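Substrate binding periplasmic protein (Ralstonia solanacearum, PDB 3LOP) probably serves as the periplasmic receptor of an amino-acid uptake system, holding a leucine in the cleft between its two lobes. Local coordinates at residues A[124-127]-A[128-131]; A[203-206]-A[207-210]. All coordinates share one frame; numbering follows the deposited sequence.

Contact 1 (A[124-127]-A[128-131]). With LEU (leucine), chain B.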
loop_
_atom_site.group_PDB
_atom_site.type_symbol
_atom_site.label_atom_id
_atom_site.label_comp_id
_atom_site.label_asym_id
_atom_site.label_seq_id
_atom_site.Cartn_x
_atom_site.Cartn_y
_atom_site.Cartn_z
ATOM N N SER A 124 -4.094 8.904 -0.710
ATOM C CA SER A 124 -5.169 8.092 -0.135
ATOM C C SER A 124 -6.080 7.337 -1.098
ATOM O O SER A 124 -6.107 7.603 -2.297
ATOM C CB SER A 124 -6.049 8.980 0.738
ATOM O OG SER A 124 -6.879 9.795 -0.078
ATOM N N TYR A 125 -6.845 6.398 -0.545
ATOM C CA TYR A 125 -7.794 5.626 -1.337
ATOM C C TYR A 125 -8.846 6.552 -1.932
ATOM O O TYR A 125 -9.287 6.352 -3.064
ATOM C CB TYR A 125 -8.514 4.570 -0.490
ATOM C CG TYR A 125 -7.674 3.389 -0.070
ATOM C CD1 TYR A 125 -6.592 2.962 -0.837
ATOM C CD2 TYR A 125 -8.006 2.655 1.068
ATOM C CE1 TYR A 125 -5.861 1.829 -0.482
ATOM C CE2 TYR A 125 -7.287 1.525 1.432
ATOM C CZ TYR A 125 -6.215 1.118 0.652
ATOM O OH TYR A 125 -5.490 0.008 1.004
ATOM N N GLN A 126 -9.260 7.560 -1.167
ATOM C CA GLN A 126 -10.267 8.490 -1.665
ATOM C C GLN A 126 -9.737 9.250 -2.877
ATOM O O GLN A 126 -10.474 9.500 -3.825
ATOM C CB GLN A 126 -10.688 9.474 -0.574
ATOM C CG GLN A 126 -11.922 10.303 -0.942
ATOM C CD GLN A 126 -13.137 9.441 -1.250
ATOM O OE1 GLN A 126 -13.566 8.634 -0.422
ATOM N NE2 GLN A 126 -13.699 9.609 -2.444
ATOM N N GLN A 127 -8.458 9.616 -2.849
ATOM C CA GLN A 127 -7.871 10.317 -3.984
ATOM C C GLN A 127 -7.864 9.388 -5.193
ATOM O O GLN A 127 -8.150 9.818 -6.309
ATOM C CB GLN A 127 -6.442 10.770 -3.676
ATOM C CG GLN A 127 -6.334 11.853 -2.618
ATOM C CD GLN A 127 -4.906 12.336 -2.444
ATOM O OE1 GLN A 127 -4.394 13.107 -3.260
ATOM N NE2 GLN A 127 -4.249 11.868 -1.392
ATOM N N GLU A 128 -7.533 8.118 -4.965
ATOM C CA GLU A 128 -7.502 7.120 -6.033
ATOM C C GLU A 128 -8.897 6.950 -6.631
ATOM O O GLU A 128 -9.072 6.959 -7.853
ATOM C CB GLU A 128 -7.046 5.760 -5.496
ATOM C CG GLU A 128 -5.591 5.665 -5.064
ATOM C CD GLU A 128 -5.224 4.246 -4.656
ATOM O OE1 GLU A 128 -5.470 3.322 -5.460
ATOM O OE2 GLU A 128 -4.693 4.050 -3.542
ATOM N N ILE A 129 -9.885 6.790 -5.757
ATOM C CA ILE A 129 -11.266 6.599 -6.175
ATOM C C ILE A 129 -11.800 7.809 -6.936
ATOM O O ILE A 129 -12.409 7.663 -7.997
ATOM C CB ILE A 129 -12.163 6.284 -4.955
ATOM C CG1 ILE A 129 -11.758 4.927 -4.370
ATOM C CG2 ILE A 129 -13.629 6.277 -5.362
ATOM C CD1 ILE A 129 -12.438 4.577 -3.060
ATOM N N ASP A 130 -11.566 9.005 -6.406
ATOM C CA ASP A 130 -12.024 10.212 -7.086
ATOM C C ASP A 130 -11.473 10.265 -8.505
ATOM O O ASP A 130 -12.214 10.461 -9.469
ATOM C CB ASP A 130 -11.568 11.472 -6.339
ATOM C CG ASP A 130 -12.356 11.719 -5.072
ATOM O OD1 ASP A 130 -13.527 11.289 -5.002
ATOM O OD2 ASP A 130 -11.810 12.362 -4.149
ATOM N N LYS A 131 -10.166 10.081 -8.636
ATOM C CA LYS A 131 -9.528 10.145 -9.944
ATOM C C LYS A 131 -10.026 9.079 -10.922
ATOM O O LYS A 131 -10.386 9.397 -12.055
ATOM C CB LYS A 131 -8.009 10.049 -9.784
ATOM C CG LYS A 131 -7.222 10.789 -10.860
ATOM C CD LYS A 131 -5.741 10.840 -10.516
ATOM C CE LYS A 131 -4.953 11.627 -11.550
ATOM N NZ LYS A 131 -5.419 13.037 -11.642
HETATM N N LEU B . -3.119 -2.770 3.403
HETATM C CA LEU B . -3.867 -3.770 2.592
HETATM C C LEU B . -3.054 -4.165 1.374
HETATM O O LEU B . -3.334 -5.249 0.826
HETATM C CB LEU B . -5.189 -3.169 2.149
HETATM C CG LEU B . -5.815 -2.546 3.392
HETATM C CD1 LEU B . -6.471 -1.280 3.060
HETATM C CD2 LEU B . -6.762 -3.493 4.010
HETATM O OXT LEU B . -2.155 -3.383 0.988
#
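Gln-126 and Asp-130 meet across the first turns of helix 125-138, whose N-cap is Ser-124, in a periplasmic binding protein of two-lobed fold. Backbone bonds run four residues apart: Glu-128 N to Ser-124 O, Ile-129 N to Tyr-125 O (2.8 Å), Asp-130 N to Gln-126 O and Lys-131 N to Gln-127 O. Ser-124 OG caps the helix by accepting from Gln-127 N (3.2 Å), so Ser-124 uses both its hydroxyl and its carbonyl. Among polar side chains, Gln-126 NE2 gives a bent bond (147°) to Asp-130 OD1 (3.1 Å). A bend at chi2 (58°) turns the Gln-126 amide toward Asp-130 on the next turn; OD1 lies in the amide plane, but NE2 stands above the carboxylate plane. Thr-164 of helix 152-166 also bonds OD1, while Ile-129 packs on Val-161 and Thr-164 of that helix. Tyr-125 extends from the first turn into the leucine pocket and belongs to the magnesium site. Glu-128 runs alongside it, its carboxylate turned 67° from the ring and hydrogen-bonded through OE2 to Ser-229. This same OE2 comes to the ring edge, in its plane, 3.5 Å from Tyr-125 CD1.

Contact 2 (A[203-206]-A[207-210]); sequences GATA and EPAA
Ala-206 O accepts from Ala-210 N at 2.9 Å, a bond of the first turn of helix 206-218. One residue earlier, Thr-205 O accepts from Ala-209 N at 3.0 Å. Thr-205 stands at the N-cap, yet its side chain makes no capping bond. Pro-208, third residue of the helix, has no N-H to offer it, consistent with the missing cap. With chi1 at 52°, Thr-205 OG1 sits between the backbone N and the carbonyl carbon and lies instead against the proline ring, 3.0 Å from Pro-208 CG and 3.1 Å from CD. Apolar contact is light: Ala-204 CB reaches Pro-208 CG at 4.3 Å. Ala-209 CB lies 3.1 Å from Thr-205 O, the acceptor of its own N-H. Thr-205 lines the leucine pocket, and the extended Glu-207 side chain is hydrogen-bonded through OE1 to Ser-17 OG, which follows strand 6-12 of the other sheet, so this bond reaches across to the other lobe. Here a strand-to-helix turn of the parallel sheet is formed: strand 199-203 delivers the chain to helix 206-218, Ala-204 and Pro-208 rest on Tyr-178 of strand 174-178, and Ala-210 packs on Leu-236 and Val-239 of helix 233-240.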
loop_
_atom_site.group_PDB
_atom_site.type_symbol
_atom_site.label_atom_id
_atom_site.label_comp_id
_atom_site.label_asym_id
_atom_site.label_seq_id
_atom_site.Cartn_x
_atom_site.Cartn_y
_atom_site.Cartn_z
ATOM N N GLY A 203 -12.281 -3.153 -4.536
ATOM C CA GLY A 203 -11.867 -2.644 -3.238
ATOM C C GLY A 203 -11.470 -3.886 -2.473
ATOM O O GLY A 203 -12.137 -4.294 -1.518
ATOM N N ALA A 204 -10.371 -4.490 -2.909
ATOM C CA ALA A 204 -9.896 -5.735 -2.333
ATOM C C ALA A 204 -8.384 -5.833 -2.248
ATOM O O ALA A 204 -7.656 -4.936 -2.675
ATOM C CB ALA A 204 -10.424 -6.889 -3.165
ATOM N N THR A 205 -7.926 -6.944 -1.682
ATOM C CA THR A 205 -6.505 -7.213 -1.553
ATOM C C THR A 205 -6.061 -8.038 -2.758
ATOM O O THR A 205 -6.886 -8.499 -3.547
ATOM C CB THR A 205 -6.202 -7.958 -0.242
ATOM O OG1 THR A 205 -7.045 -9.113 -0.141
ATOM C CG2 THR A 205 -6.458 -7.041 0.952
ATOM N N ALA A 206 -4.753 -8.224 -2.889
ATOM C CA ALA A 206 -4.168 -8.935 -4.018
ATOM C C ALA A 206 -4.755 -10.282 -4.432
ATOM O O ALA A 206 -5.187 -10.438 -5.578
ATOM C CB ALA A 206 -2.664 -9.079 -3.796
ATOM N N GLU A 207 -4.776 -11.249 -3.519
ATOM C CA GLU A 207 -5.272 -12.581 -3.858
ATOM C C GLU A 207 -6.737 -12.630 -4.284
ATOM O O GLU A 207 -7.056 -13.191 -5.332
ATOM C CB GLU A 207 -5.020 -13.562 -2.709
ATOM C CG GLU A 207 -5.385 -14.998 -3.066
ATOM C CD GLU A 207 -4.939 -16.004 -2.021
ATOM O OE1 GLU A 207 -5.331 -15.864 -0.845
ATOM O OE2 GLU A 207 -4.197 -16.942 -2.382
ATOM N N PRO A 208 -7.652 -12.069 -3.477
ATOM C CA PRO A 208 -9.051 -12.118 -3.910
ATOM C C PRO A 208 -9.262 -11.350 -5.215
ATOM O O PRO A 208 -10.063 -11.749 -6.057
ATOM C CB PRO A 208 -9.810 -11.511 -2.724
ATOM C CG PRO A 208 -8.778 -10.666 -2.028
ATOM C CD PRO A 208 -7.540 -11.516 -2.116
ATOM N N ALA A 209 -8.532 -10.253 -5.388
ATOM C CA ALA A 209 -8.656 -9.471 -6.612
ATOM C C ALA A 209 -8.259 -10.331 -7.813
ATOM O O ALA A 209 -8.960 -10.359 -8.825
ATOM C CB ALA A 209 -7.765 -8.230 -6.542
ATOM N N ALA A 210 -7.135 -11.031 -7.690
ATOM C CA ALA A 210 -6.640 -11.887 -8.764
ATOM C C ALA A 210 -7.616 -13.013 -9.087
ATOM O O ALA A 210 -7.905 -13.278 -10.256
ATOM C CB ALA A 210 -5.283 -12.464 -8.385
#

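Overall arrangement
Contacts 1 and 2 are separate helix starts, helix 125-138 and helix 206-218, with no helix in common, each bringing one residue to the leucine pocket: Tyr-125 and Thr-205. Their centres lie about 17 Å apart and their nearest atoms about 7 Å, so they do not touch. Ser-230, itself a pocket residue, bridges the gap, meeting the Tyr-125 side chain and bonding to Ala-204 O. Contact 1 is partly buried, and to its backbone bonds it adds polar side-chain links. Contact 2 is buried and built mainly from alanines and a proline; backbone bonds supply its polar links across the segments. The N-cap side chain bonds in contact 1 and not in contact 2.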